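S3-RNase (Pyrus pyrifolia, PDB 1IQQ) cleaves RNA as a T2-family ribonuclease of the pear pistil, where it is responsible for gametophytic self-incompatibility, the rejection of self pollen. Local coordinates at residues Leu21-Pro26 against Val71-Lys76; Pro43-Cys48 against Gly89-Pro94; Ile50-Lys55 against Thr95-Asn100. All coordinates share one frame; numbering follows the deposited sequence.

Interaction 1: residues Leu21-Pro26 against Val71-Lys76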
ATOM      1  N   LEU A  21       6.206 -16.396  -9.265  1.00 25.31           N
ATOM      2  CA  LEU A  21       6.617 -15.604 -10.379  1.00 17.75           C
ATOM      3  C   LEU A  21       5.539 -14.550 -10.741  1.00 18.30           C
ATOM      4  O   LEU A  21       4.368 -14.845 -10.593  1.00 21.15           O
ATOM      5  CB  LEU A  21       6.753 -16.594 -11.524  1.00 19.96           C
ATOM      6  CG  LEU A  21       7.171 -16.074 -12.865  1.00 22.24           C
ATOM      7  CD1 LEU A  21       8.651 -16.064 -12.895  1.00 26.98           C
ATOM      8  CD2 LEU A  21       6.653 -16.957 -13.992  1.00 29.73           C
ATOM      9  N   CYS A  22       5.924 -13.341 -11.155  1.00 12.06           N
ATOM     10  CA  CYS A  22       4.971 -12.368 -11.737  1.00 12.05           C
ATOM     11  C   CYS A  22       4.897 -12.773 -13.202  1.00 13.53           C
ATOM     12  O   CYS A  22       5.904 -12.705 -13.894  1.00 15.71           O
ATOM     13  CB  CYS A  22       5.521 -10.944 -11.668  1.00 13.73           C
ATOM     14  SG  CYS A  22       5.364 -10.384  -9.936  1.00 13.96           S
ATOM     15  N   LYS A  23       3.716 -13.165 -13.685  1.00 13.87           N
ATOM     16  CA  LYS A  23       3.589 -13.604 -15.074  1.00 13.06           C
ATOM     17  C   LYS A  23       3.585 -12.370 -15.991  1.00 11.12           C
ATOM     18  O   LYS A  23       3.861 -12.446 -17.207  1.00 14.64           O
ATOM     19  CB  LYS A  23       2.284 -14.417 -15.257  1.00 13.11           C
ATOM     20  CG  LYS A  23       2.138 -15.737 -14.520  1.00 21.60           C
ATOM     21  CD  LYS A  23       0.752 -16.294 -14.846  1.00 26.19           C
ATOM     22  CE  LYS A  23       0.526 -17.687 -14.316  1.00 30.99           C
ATOM     23  NZ  LYS A  23       1.513 -18.646 -14.855  1.00 28.77           N
ATOM     24  N   ASP A  24       3.235 -11.202 -15.425  1.00 11.81           N
ATOM     25  CA  ASP A  24       3.192  -9.973 -16.200  1.00 11.76           C
ATOM     26  C   ASP A  24       4.452  -9.130 -15.799  1.00 13.32           C
ATOM     27  O   ASP A  24       4.865  -9.144 -14.625  1.00 13.65           O
ATOM     28  CB  ASP A  24       1.919  -9.154 -15.846  1.00 16.37           C
ATOM     29  CG  ASP A  24       0.626  -9.967 -15.973  1.00 20.36           C
ATOM     30  OD1 ASP A  24       0.465 -10.698 -16.970  1.00 17.88           O
ATOM     31  OD2 ASP A  24      -0.228  -9.887 -15.057  1.00 18.88           O
ATOM     32  N   PRO A  25       5.062  -8.411 -16.745  1.00 12.26           N
ATOM     33  CA  PRO A  25       6.257  -7.615 -16.417  1.00 12.43           C
ATOM     34  C   PRO A  25       5.899  -6.440 -15.498  1.00 11.34           C
ATOM     35  O   PRO A  25       4.993  -5.683 -15.808  1.00 12.11           O
ATOM     36  CB  PRO A  25       6.769  -7.195 -17.772  1.00 14.94           C
ATOM     37  CG  PRO A  25       5.452  -7.069 -18.594  1.00 15.96           C
ATOM     38  CD  PRO A  25       4.584  -8.190 -18.123  1.00 16.42           C
ATOM     39  N   PRO A  26       6.599  -6.294 -14.366  1.00 11.35           N
ATOM     40  CA  PRO A  26       6.270  -5.183 -13.471  1.00 10.50           C
ATOM     41  C   PRO A  26       6.756  -3.859 -13.961  1.00 10.57           C
ATOM     42  O   PRO A  26       7.747  -3.761 -14.685  1.00 13.35           O
ATOM     43  CB  PRO A  26       6.951  -5.595 -12.152  1.00 10.47           C
ATOM     44  CG  PRO A  26       8.212  -6.324 -12.680  1.00 11.44           C
ATOM     45  CD  PRO A  26       7.551  -7.222 -13.745  1.00 11.16           C
ATOM     46  N   VAL A  71      -0.275  -7.921  -9.357  1.00 10.70           N
ATOM     47  CA  VAL A  71       0.965  -7.923 -10.095  1.00 11.32           C
ATOM     48  C   VAL A  71       1.454  -9.300 -10.523  1.00 10.51           C
ATOM     49  O   VAL A  71       2.266  -9.383 -11.457  1.00 14.24           O
ATOM     50  CB  VAL A  71       2.090  -7.219  -9.266  1.00 13.47           C
ATOM     51  CG1 VAL A  71       1.688  -5.784  -9.023  1.00 14.18           C
ATOM     52  CG2 VAL A  71       2.323  -7.930  -7.972  1.00 13.35           C
ATOM     53  N   PHE A  72       0.988 -10.346  -9.872  1.00 13.36           N
ATOM     54  CA  PHE A  72       1.431 -11.708 -10.218  1.00 12.89           C
ATOM     55  C   PHE A  72       0.704 -12.237 -11.456  1.00 16.37           C
ATOM     56  O   PHE A  72       1.322 -12.982 -12.267  1.00 14.79           O
ATOM     57  CB  PHE A  72       1.180 -12.655  -9.032  1.00 14.65           C
ATOM     58  CG  PHE A  72       1.991 -12.274  -7.822  1.00 17.56           C
ATOM     59  CD1 PHE A  72       3.307 -12.724  -7.707  1.00 19.63           C
ATOM     60  CD2 PHE A  72       1.483 -11.434  -6.866  1.00 24.48           C
ATOM     61  CE1 PHE A  72       4.120 -12.332  -6.654  1.00 22.85           C
ATOM     62  CE2 PHE A  72       2.297 -11.012  -5.774  1.00 21.59           C
ATOM     63  CZ  PHE A  72       3.616 -11.469  -5.686  1.00 21.42           C
ATOM     64  N   ASP A  73      -0.557 -11.853 -11.647  1.00 13.00           N
ATOM     65  CA  ASP A  73      -1.343 -12.371 -12.798  1.00 11.42           C
ATOM     66  C   ASP A  73      -2.599 -11.515 -12.907  1.00 14.69           C
ATOM     67  O   ASP A  73      -3.554 -11.700 -12.104  1.00 13.33           O
ATOM     68  CB  ASP A  73      -1.690 -13.834 -12.550  1.00 14.77           C
ATOM     69  CG  ASP A  73      -2.409 -14.498 -13.732  1.00 18.64           C
ATOM     70  OD1 ASP A  73      -2.764 -13.810 -14.695  1.00 17.26           O
ATOM     71  OD2 ASP A  73      -2.604 -15.719 -13.635  1.00 23.74           O
ATOM     72  N   ARG A  74      -2.572 -10.607 -13.869  1.00 14.03           N
ATOM     73  CA  ARG A  74      -3.698  -9.703 -14.070  1.00 13.82           C
ATOM     74  C   ARG A  74      -5.013 -10.423 -14.437  1.00 16.67           C
ATOM     75  O   ARG A  74      -6.103  -9.858 -14.282  1.00 16.53           O
ATOM     76  CB  ARG A  74      -3.364  -8.655 -15.116  1.00 16.85           C
ATOM     77  CG  ARG A  74      -3.264  -9.176 -16.553  1.00 19.87           C
ATOM     78  CD  ARG A  74      -3.052  -8.011 -17.512  1.00 24.20           C
ATOM     79  NE  ARG A  74      -3.954  -6.926 -17.137  1.00 36.98           N
ATOM     80  CZ  ARG A  74      -3.777  -5.633 -17.422  1.00 41.45           C
ATOM     81  NH1 ARG A  74      -2.706  -5.212 -18.118  1.00 45.60           N
ATOM     82  NH2 ARG A  74      -4.662  -4.749 -16.974  1.00 37.58           N
ATOM     83  N   THR A  75      -4.925 -11.654 -14.933  1.00 16.91           N
ATOM     84  CA  THR A  75      -6.152 -12.399 -15.214  1.00 18.62           C
ATOM     85  C   THR A  75      -6.892 -12.793 -13.936  1.00 19.03           C
ATOM     86  O   THR A  75      -8.058 -13.214 -14.023  1.00 20.11           O
ATOM     87  CB  THR A  75      -5.897 -13.737 -16.028  1.00 14.95           C
ATOM     88  OG1 THR A  75      -5.133 -14.668 -15.289  1.00 21.82           O
ATOM     89  CG2 THR A  75      -5.229 -13.433 -17.302  1.00 18.42           C
ATOM     90  N   LYS A  76      -6.249 -12.685 -12.753  1.00 15.42           N
ATOM     91  CA  LYS A  76      -6.862 -13.031 -11.469  1.00 16.11           C
ATOM     92  C   LYS A  76      -7.326 -11.752 -10.736  1.00 13.31           C
ATOM     93  O   LYS A  76      -7.684 -11.834  -9.554  1.00 16.89           O
ATOM     94  CB  LYS A  76      -5.871 -13.793 -10.549  1.00 19.50           C
ATOM     95  CG  LYS A  76      -5.267 -15.118 -11.116  1.00 23.75           C
ATOM     96  CD  LYS A  76      -4.387 -15.766  -9.963  1.00 29.98           C
ATOM     97  CE  LYS A  76      -3.702 -17.099 -10.319  1.00 33.22           C
ATOM     98  NZ  LYS A  76      -4.659 -18.145 -10.882  1.00 33.39           N
TER
HETATM   99  O   HOH W   1       3.861  -7.515 -12.675  1.00 14.87           O
HETATM  100  O   HOH W   2      -1.453 -12.566 -17.169  1.00 23.34           O

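Interaction 2: residues Pro43-Cys48 against Gly89-Pro94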
ATOM      1  N   PRO A  43      -4.741  -7.530  17.042  1.00 21.88           N
ATOM      2  CA  PRO A  43      -5.018  -7.770  15.621  1.00 19.04           C
ATOM      3  C   PRO A  43      -6.044  -6.879  15.011  1.00 18.18           C
ATOM      4  O   PRO A  43      -6.985  -6.496  15.660  1.00 16.01           O
ATOM      5  CB  PRO A  43      -5.538  -9.233  15.562  1.00 23.50           C
ATOM      6  CG  PRO A  43      -5.438  -9.759  16.920  1.00 19.34           C
ATOM      7  CD  PRO A  43      -5.276  -8.609  17.892  1.00 21.38           C
ATOM      8  N   ASP A  44      -5.882  -6.635  13.703  1.00 17.07           N
ATOM      9  CA  ASP A  44      -6.853  -5.819  12.962  1.00 16.33           C
ATOM     10  C   ASP A  44      -8.113  -6.612  12.713  1.00 14.22           C
ATOM     11  O   ASP A  44      -8.091  -7.844  12.784  1.00 20.09           O
ATOM     12  CB  ASP A  44      -6.285  -5.423  11.588  1.00 18.61           C
ATOM     13  CG  ASP A  44      -4.980  -4.641  11.683  1.00 19.15           C
ATOM     14  OD1 ASP A  44      -4.762  -3.870  12.677  1.00 16.30           O
ATOM     15  OD2 ASP A  44      -4.122  -4.753  10.756  1.00 19.99           O
ATOM     16  N   PRO A  45      -9.237  -5.943  12.435  1.00 15.58           N
ATOM     17  CA  PRO A  45     -10.496  -6.681  12.146  1.00 12.23           C
ATOM     18  C   PRO A  45     -10.302  -7.324  10.757  1.00 14.77           C
ATOM     19  O   PRO A  45      -9.442  -6.907   9.947  1.00 17.71           O
ATOM     20  CB  PRO A  45     -11.571  -5.597  12.169  1.00 15.22           C
ATOM     21  CG  PRO A  45     -10.803  -4.397  11.663  1.00 22.04           C
ATOM     22  CD  PRO A  45      -9.446  -4.496  12.339  1.00 14.39           C
ATOM     23  N   SER A  46     -11.072  -8.397  10.522  1.00 16.18           N
ATOM     24  CA  SER A  46     -11.012  -9.140   9.264  1.00 15.73           C
ATOM     25  C   SER A  46     -12.340  -9.802   9.001  1.00 18.82           C
ATOM     26  O   SER A  46     -12.992 -10.321   9.927  1.00 14.89           O
ATOM     27  CB  SER A  46      -9.926 -10.227   9.390  1.00 20.74           C
ATOM     28  OG  SER A  46      -9.779 -10.982   8.200  1.00 31.58           O
ATOM     29  N   LYS A  47     -12.777  -9.774   7.735  1.00 15.47           N
ATOM     30  CA  LYS A  47     -14.016 -10.435   7.320  1.00 15.22           C
ATOM     31  C   LYS A  47     -15.178 -10.055   8.209  1.00 15.20           C
ATOM     32  O   LYS A  47     -15.865 -10.876   8.854  1.00 15.17           O
ATOM     33  CB  LYS A  47     -13.804 -11.947   7.326  1.00 21.68           C
ATOM     34  CG  LYS A  47     -12.645 -12.384   6.403  1.00 23.69           C
ATOM     35  CD  LYS A  47     -13.049 -13.342   5.320  1.00 30.76           C
ATOM     36  CE  LYS A  47     -11.783 -14.071   4.850  1.00 29.81           C
ATOM     37  NZ  LYS A  47     -12.031 -15.242   3.942  1.00 30.32           N
ATOM     38  N   CYS A  48     -15.451  -8.769   8.233  1.00 15.05           N
ATOM     39  CA  CYS A  48     -16.554  -8.274   9.023  1.00 15.50           C
ATOM     40  C   CYS A  48     -17.878  -8.546   8.277  1.00 15.68           C
ATOM     41  O   CYS A  48     -17.921  -8.557   7.038  1.00 15.89           O
ATOM     42  CB  CYS A  48     -16.385  -6.751   9.213  1.00 10.76           C
ATOM     43  SG  CYS A  48     -14.895  -6.391  10.206  1.00 14.84           S
ATOM     44  N   GLY A  89     -12.087  -4.250   3.245  1.00  8.02           N
ATOM     45  CA  GLY A  89     -13.051  -3.170   2.997  1.00  7.94           C
ATOM     46  C   GLY A  89     -14.291  -3.313   3.860  1.00  9.80           C
ATOM     47  O   GLY A  89     -14.860  -2.325   4.350  1.00 10.76           O
ATOM     48  N   SER A  90     -14.742  -4.554   4.010  1.00  9.83           N
ATOM     49  CA  SER A  90     -15.983  -4.852   4.785  1.00 10.97           C
ATOM     50  C   SER A  90     -15.902  -4.395   6.236  1.00 12.67           C
ATOM     51  O   SER A  90     -16.933  -4.280   6.928  1.00 12.59           O
ATOM     52  CB  SER A  90     -16.243  -6.377   4.770  1.00 10.43           C
ATOM     53  OG  SER A  90     -15.190  -7.007   5.491  1.00 11.89           O
ATOM     54  N   CYS A  91     -14.695  -4.155   6.738  1.00 11.06           N
ATOM     55  CA  CYS A  91     -14.522  -3.734   8.117  1.00 12.54           C
ATOM     56  C   CYS A  91     -14.458  -2.234   8.312  1.00 13.35           C
ATOM     57  O   CYS A  91     -14.304  -1.749   9.426  1.00 15.10           O
ATOM     58  CB  CYS A  91     -13.266  -4.345   8.684  1.00 10.30           C
ATOM     59  SG  CYS A  91     -13.383  -6.189   8.787  1.00 13.23           S
ATOM     60  N   GLY A  92     -14.662  -1.473   7.243  1.00 13.35           N
ATOM     61  CA  GLY A  92     -14.559  -0.028   7.469  1.00 14.51           C
ATOM     62  C   GLY A  92     -15.856   0.774   7.505  1.00 15.58           C
ATOM     63  O   GLY A  92     -15.759   2.000   7.340  1.00 16.41           O
ATOM     64  N   TYR A  93     -17.028   0.151   7.726  1.00 14.41           N
ATOM     65  CA  TYR A  93     -18.346   0.819   7.708  1.00 17.94           C
ATOM     66  C   TYR A  93     -18.405   1.703   8.966  1.00 20.26           C
ATOM     67  O   TYR A  93     -17.803   1.371  10.015  1.00 24.31           O
ATOM     68  CB  TYR A  93     -19.524  -0.218   7.756  1.00 21.27           C
ATOM     69  CG  TYR A  93     -20.961   0.236   7.276  1.00 22.81           C
ATOM     70  CD1 TYR A  93     -21.392   0.185   5.906  1.00 22.25           C
ATOM     71  CD2 TYR A  93     -21.907   0.691   8.222  1.00 23.13           C
ATOM     72  CE1 TYR A  93     -22.733   0.582   5.534  1.00 23.41           C
ATOM     73  CE2 TYR A  93     -23.218   1.087   7.856  1.00 20.60           C
ATOM     74  CZ  TYR A  93     -23.639   1.032   6.525  1.00 25.27           C
ATOM     75  OH  TYR A  93     -24.973   1.430   6.301  1.00 15.24           O
ATOM     76  N   PRO A  94     -19.074   2.869   8.845  1.00 18.80           N
ATOM     77  CA  PRO A  94     -19.726   3.350   7.645  1.00 14.67           C
ATOM     78  C   PRO A  94     -18.830   4.252   6.828  1.00 10.61           C
ATOM     79  O   PRO A  94     -19.255   4.683   5.796  1.00 14.28           O
ATOM     80  CB  PRO A  94     -20.956   4.084   8.217  1.00 20.26           C
ATOM     81  CG  PRO A  94     -20.343   4.710   9.357  1.00 18.06           C
ATOM     82  CD  PRO A  94     -19.517   3.646  10.016  1.00 22.25           C
TER

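Interaction 3: residues Ile50-Lys55 against Thr95-Asn100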
ATOM      1  N   ILE A  50     -20.985  -8.172   6.180  1.00 12.12           N
ATOM      2  CA  ILE A  50     -21.322  -7.122   5.200  1.00 11.12           C
ATOM      3  C   ILE A  50     -22.683  -6.484   5.429  1.00 12.25           C
ATOM      4  O   ILE A  50     -23.500  -7.012   6.196  1.00 13.81           O
ATOM      5  CB  ILE A  50     -21.279  -7.726   3.777  1.00  9.88           C
ATOM      6  CG1 ILE A  50     -22.345  -8.852   3.640  1.00 14.12           C
ATOM      7  CG2 ILE A  50     -19.935  -8.293   3.542  1.00 13.24           C
ATOM      8  CD1 ILE A  50     -22.717  -9.201   2.223  1.00 12.27           C
ATOM      9  N   LYS A  51     -22.914  -5.319   4.813  1.00 11.32           N
ATOM     10  CA  LYS A  51     -24.203  -4.616   4.894  1.00 10.40           C
ATOM     11  C   LYS A  51     -24.894  -4.475   3.552  1.00 11.82           C
ATOM     12  O   LYS A  51     -26.011  -3.966   3.504  1.00 11.71           O
ATOM     13  CB  LYS A  51     -23.935  -3.171   5.406  1.00 14.61           C
ATOM     14  CG  LYS A  51     -23.539  -3.056   6.829  1.00 18.39           C
ATOM     15  CD  LYS A  51     -22.354  -3.895   7.111  1.00 23.09           C
ATOM     16  CE  LYS A  51     -21.417  -3.247   8.080  1.00 27.91           C
ATOM     17  NZ  LYS A  51     -22.113  -2.929   9.307  1.00 22.58           N
ATOM     18  N   ASN A  52     -24.241  -4.947   2.464  1.00  7.67           N
ATOM     19  CA  ASN A  52     -24.792  -4.780   1.136  1.00  8.92           C
ATOM     20  C   ASN A  52     -23.953  -5.655   0.181  1.00  7.30           C
ATOM     21  O   ASN A  52     -22.871  -6.127   0.574  1.00  9.91           O
ATOM     22  CB  ASN A  52     -24.834  -3.260   0.718  1.00  8.97           C
ATOM     23  CG  ASN A  52     -23.579  -2.519   1.068  1.00 11.17           C
ATOM     24  OD1 ASN A  52     -22.438  -3.022   0.884  1.00 11.55           O
ATOM     25  ND2 ASN A  52     -23.762  -1.329   1.594  1.00 11.33           N
ATOM     26  N   ILE A  53     -24.491  -5.893  -0.981  1.00  8.85           N
ATOM     27  CA  ILE A  53     -23.837  -6.703  -2.011  1.00  8.86           C
ATOM     28  C   ILE A  53     -23.986  -5.871  -3.283  1.00 10.30           C
ATOM     29  O   ILE A  53     -25.097  -5.458  -3.673  1.00 11.86           O
ATOM     30  CB  ILE A  53     -24.559  -7.996  -2.208  1.00  8.39           C
ATOM     31  CG1 ILE A  53     -24.518  -8.781  -0.919  1.00  7.83           C
ATOM     32  CG2 ILE A  53     -23.795  -8.890  -3.232  1.00  9.75           C
ATOM     33  CD1 ILE A  53     -25.176 -10.215  -0.991  1.00  7.88           C
ATOM     34  N   ARG A  54     -22.862  -5.567  -3.920  1.00 10.29           N
ATOM     35  CA  ARG A  54     -22.832  -4.707  -5.096  1.00 11.05           C
ATOM     36  C   ARG A  54     -21.956  -5.274  -6.211  1.00 11.56           C
ATOM     37  O   ARG A  54     -21.014  -6.028  -5.968  1.00 12.08           O
ATOM     38  CB  ARG A  54     -22.264  -3.311  -4.684  1.00 10.00           C
ATOM     39  CG  ARG A  54     -23.090  -2.603  -3.589  1.00  9.55           C
ATOM     40  CD  ARG A  54     -24.490  -2.174  -4.163  1.00 10.83           C
ATOM     41  NE  ARG A  54     -25.344  -1.801  -3.028  1.00 10.73           N
ATOM     42  CZ  ARG A  54     -25.263  -0.654  -2.352  1.00 14.69           C
ATOM     43  NH1 ARG A  54     -24.367   0.293  -2.690  1.00 11.38           N
ATOM     44  NH2 ARG A  54     -26.053  -0.474  -1.294  1.00 13.16           N
ATOM     45  N   LYS A  55     -22.238  -4.859  -7.433  1.00 12.33           N
ATOM     46  CA  LYS A  55     -21.493  -5.292  -8.611  1.00 12.71           C
ATOM     47  C   LYS A  55     -20.599  -4.125  -9.029  1.00 14.59           C
ATOM     48  O   LYS A  55     -21.019  -2.937  -9.024  1.00 13.46           O
ATOM     49  CB  LYS A  55     -22.487  -5.617  -9.770  1.00 15.37           C
ATOM     50  CG  LYS A  55     -23.367  -6.770  -9.433  1.00 20.28           C
ATOM     51  CD  LYS A  55     -24.285  -7.150 -10.615  1.00 25.00           C
ATOM     52  CE  LYS A  55     -25.312  -8.215 -10.198  1.00 31.45           C
ATOM     53  NZ  LYS A  55     -25.054  -9.616 -10.686  1.00 29.83           N
ATOM     54  N   THR A  95     -17.606   4.580   7.320  1.00 13.64           N
ATOM     55  CA  THR A  95     -16.697   5.440   6.535  1.00 11.75           C
ATOM     56  C   THR A  95     -16.567   4.842   5.138  1.00 11.25           C
ATOM     57  O   THR A  95     -16.646   5.549   4.175  1.00 13.55           O
ATOM     58  CB  THR A  95     -15.358   5.515   7.169  1.00 10.53           C
ATOM     59  OG1 THR A  95     -15.518   6.203   8.438  1.00 22.35           O
ATOM     60  CG2 THR A  95     -14.390   6.430   6.344  1.00 14.89           C
ATOM     61  N   ILE A  96     -16.406   3.514   5.076  1.00 10.77           N
ATOM     62  CA  ILE A  96     -16.443   2.800   3.766  1.00 10.43           C
ATOM     63  C   ILE A  96     -17.891   2.185   3.679  1.00  7.64           C
ATOM     64  O   ILE A  96     -18.228   1.342   4.503  1.00 10.14           O
ATOM     65  CB  ILE A  96     -15.401   1.639   3.781  1.00  9.39           C
ATOM     66  CG1 ILE A  96     -13.973   2.201   4.059  1.00 10.81           C
ATOM     67  CG2 ILE A  96     -15.512   0.847   2.438  1.00  8.20           C
ATOM     68  CD1 ILE A  96     -13.452   3.194   3.046  1.00 12.20           C
ATOM     69  N   ASP A  97     -18.688   2.663   2.724  1.00  8.62           N
ATOM     70  CA  ASP A  97     -20.093   2.242   2.689  1.00  9.56           C
ATOM     71  C   ASP A  97     -20.390   0.899   2.057  1.00 11.63           C
ATOM     72  O   ASP A  97     -21.299   0.205   2.471  1.00  9.63           O
ATOM     73  CB  ASP A  97     -20.886   3.320   1.967  1.00 10.77           C
ATOM     74  CG  ASP A  97     -22.391   3.084   2.039  1.00 13.37           C
ATOM     75  OD1 ASP A  97     -23.008   3.412   3.090  1.00 14.69           O
ATOM     76  OD2 ASP A  97     -22.933   2.616   1.028  1.00 12.21           O
ATOM     77  N   ASN A  98     -19.660   0.570   0.999  1.00  8.88           N
ATOM     78  CA  ASN A  98     -19.999  -0.622   0.230  1.00  8.21           C
ATOM     79  C   ASN A  98     -18.789  -0.905  -0.644  1.00  7.76           C
ATOM     80  O   ASN A  98     -17.818  -0.121  -0.671  1.00  8.96           O
ATOM     81  CB  ASN A  98     -21.255  -0.287  -0.630  1.00  9.88           C
ATOM     82  CG  ASN A  98     -21.002   0.810  -1.669  1.00  9.35           C
ATOM     83  OD1 ASN A  98     -20.340   0.616  -2.694  1.00  8.97           O
ATOM     84  ND2 ASN A  98     -21.565   1.998  -1.425  1.00  9.74           N
ATOM     85  N   GLU A  99     -18.836  -2.015  -1.366  1.00  7.15           N
ATOM     86  CA  GLU A  99     -17.690  -2.416  -2.186  1.00  8.76           C
ATOM     87  C   GLU A  99     -17.240  -1.392  -3.203  1.00  9.60           C
ATOM     88  O   GLU A  99     -16.045  -1.167  -3.407  1.00  8.32           O
ATOM     89  CB  GLU A  99     -18.037  -3.752  -2.888  1.00  8.08           C
ATOM     90  CG  GLU A  99     -16.949  -4.275  -3.809  1.00 10.75           C
ATOM     91  CD  GLU A  99     -17.263  -5.638  -4.399  1.00 10.70           C
ATOM     92  OE1 GLU A  99     -18.127  -6.380  -3.885  1.00  9.90           O
ATOM     93  OE2 GLU A  99     -16.582  -5.978  -5.400  1.00 11.09           O
ATOM     94  N   ASN A 100     -18.178  -0.823  -3.935  1.00  9.02           N
ATOM     95  CA  ASN A 100     -17.788   0.181  -4.930  1.00  9.50           C
ATOM     96  C   ASN A 100     -17.164   1.424  -4.217  1.00  9.76           C
ATOM     97  O   ASN A 100     -16.113   1.965  -4.673  1.00  9.93           O
ATOM     98  CB  ASN A 100     -19.029   0.607  -5.766  1.00 10.71           C
ATOM     99  CG  ASN A 100     -19.376  -0.426  -6.788  1.00 11.85           C
ATOM    100  OD1 ASN A 100     -18.511  -0.871  -7.554  1.00 12.97           O
ATOM    101  ND2 ASN A 100     -20.650  -0.832  -6.816  1.00 11.04           N
TER
HETATM  102  O   HOH W   3     -21.017  -3.798  -1.307  1.00  8.87           O
HETATM  103  O   HOH W   4     -20.437  -6.222  -2.660  1.00  9.43           O
HETATM  104  O   HOH W   5     -25.112   2.186  -0.487  1.00 16.32           O
HETATM  105  O   HOH W   6     -22.660   0.536  -5.110  1.00 16.35           O

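Interaction 1: residues Leu21-Pro26 against Val71-Lys76
A chi1 of -53° at Asp-24 sets its carboxylate beside its own backbone N and points OD2 at the start of the 3-10 turn 74-76, where it accepts from Arg-74 N at 2.7 Å. The donor arrives nearly along the C-O axis of OD2, and the same oxygen lies 3.4 Å from Arg-74 CB. At Cys-22 a similar rotation (chi1 -75°) brings SG obliquely up to the Phe-72 ring, 4.3 Å from its centroid; this is a sulfur-aromatic contact made by a sulfur already tied to Cys-15 in a disulfide. Leu-21 O meets the edge of the same ring in its plane, at CD1. Between these side-chain contacts, Lys-23 N gives a nearly straight bond of 2.8 Å to Phe-72 O, and the aliphatic part of Lys-23 passes Asp-73, CD lying 3.6 Å from OD2. Two waters complete the seam. One donates to both Asp-24 O and Val-71 O, the other to Asp-24 OD1 and Asp-73 OD1. The latter oxygen also closes an Asx turn, taking Thr-75 N and OG1 from one face of its plane. The disulfide-bound loop is thus held against Val-71, which probably contributes to binding the RNA 3'-phosphate. Both oxygens of Asp-24 are engaged, and bonds from Arg-74 N and the water would favour its anionic form.

Interaction 2: residues Pro43-Cys48 against Gly89-Pro94
This is a disulfide crosslink between two loops: Pro-43 to Cys-48, which follows strand 30-38, and the type I turn Gly-89 to Gly-92 that follows on helix 77-89. Cys-48 SG and Cys-91 SG are joined at 2.1 Å with a chi3 of 101°, a right-handed bridge. The same chi1 of -65° in both cysteines turns each SG beside its own backbone N and toward the other loop. On the second loop the turn, closed by Gly-92 N bonding to Gly-89 O at 3.0 Å, presents Cys-91 to its partner. Pro-45 packs alongside the bridge, its CG 3.9 Å from Cys-91 CB, while the backbone of Ser-46 passes close to Cys-91 SG, with N at 3.6 Å. Pro-37 of strand 30-38 also touches Cys-91. Next to the disulfide lies Ser-90, whose OG receives a weak, bent bond of 3.3 Å from Cys-48 N; its stronger partner is Met-86 O, back in the helix. That hydroxyl thus connects helix 77-89 to the backbone of the facing loop. Lys-47 adds a backbone hydrogen bond to Lys-87, an active-site residue. Across the contact itself, polar bonding amounts to one weak hydrogen bond, so the covalent S-S link does most of the joining, with Pro-45 and Ser-90 packed beside it, close in sequence to Glu-84, Lys-87 and His-88.

Interaction 3: residues Ile50-Lys55 against Thr95-Asn100
Two side-chain amides make the direct bonds here. Asn-52 ND2 gives a nearly straight bond of 3.0 Å to Asp-97 O, which lies in the plane of the Asn-52 amide, and Asn-100 ND2 reaches Lys-55 O at 3.1 Å, approaching from above that carbonyl's plane. Asn-52 OD1 rests on Asn-98 CB at 3.3 Å, with the two amides steeply turned to each other (72°). The Arg-54 chain, bent at chi2 (-69°), turns one face of its guanidinium to Asn-52 CG, which sits off-centre toward the rim, NH1 standing 3.5 Å from Asn-98 ND2. Four waters form the next layer: one links Asn-52 OD1 to Glu-99 N, another Arg-54 N to Glu-99 OE1, and two at the guanidinium edge carry it to Asp-97 OD2 and to Asn-100 ND2. Asp-97 OD2 also fixes Asn-98 by accepting its ND2 at 2.9 Å. Asn-98 is the N-cap of helix 99-112, its OD1 accepting from His-101 N, and Glu-99 pairs with Arg-56 in a salt bridge. The surface loop 50-55 therefore runs along the start of that helix, while Glu-99 and Ile-96 pack on Trp-85 of helix 77-89 and Ile-96 reaches Phe-4 of strand 3-10.

Overall arrangement
All three interactions lie near helix 77-89, which carries the active-site residues Glu-84, Lys-87 and His-88. Interaction 1 lies before its start and interaction 2 at its other end, with centres 27 Å apart. Interactions 2 and 3 are neighbours, 12 Å between centres, and meet where Tyr-93 packs on Lys-51 in a cation-pi contact. Interaction 1 stays about 11 Å from interaction 3 at the nearest atoms. Each comes near the active site or the RNA-binding residues: between side chains, Ser-46 is about 6 Å from His-88, the proton acceptor, and Glu-99 about 9 Å from Glu-84. On the RNA-binding side, the Val-71 side chain is about 4 Å from that of Gln-9, a probable phosphate-binding residue.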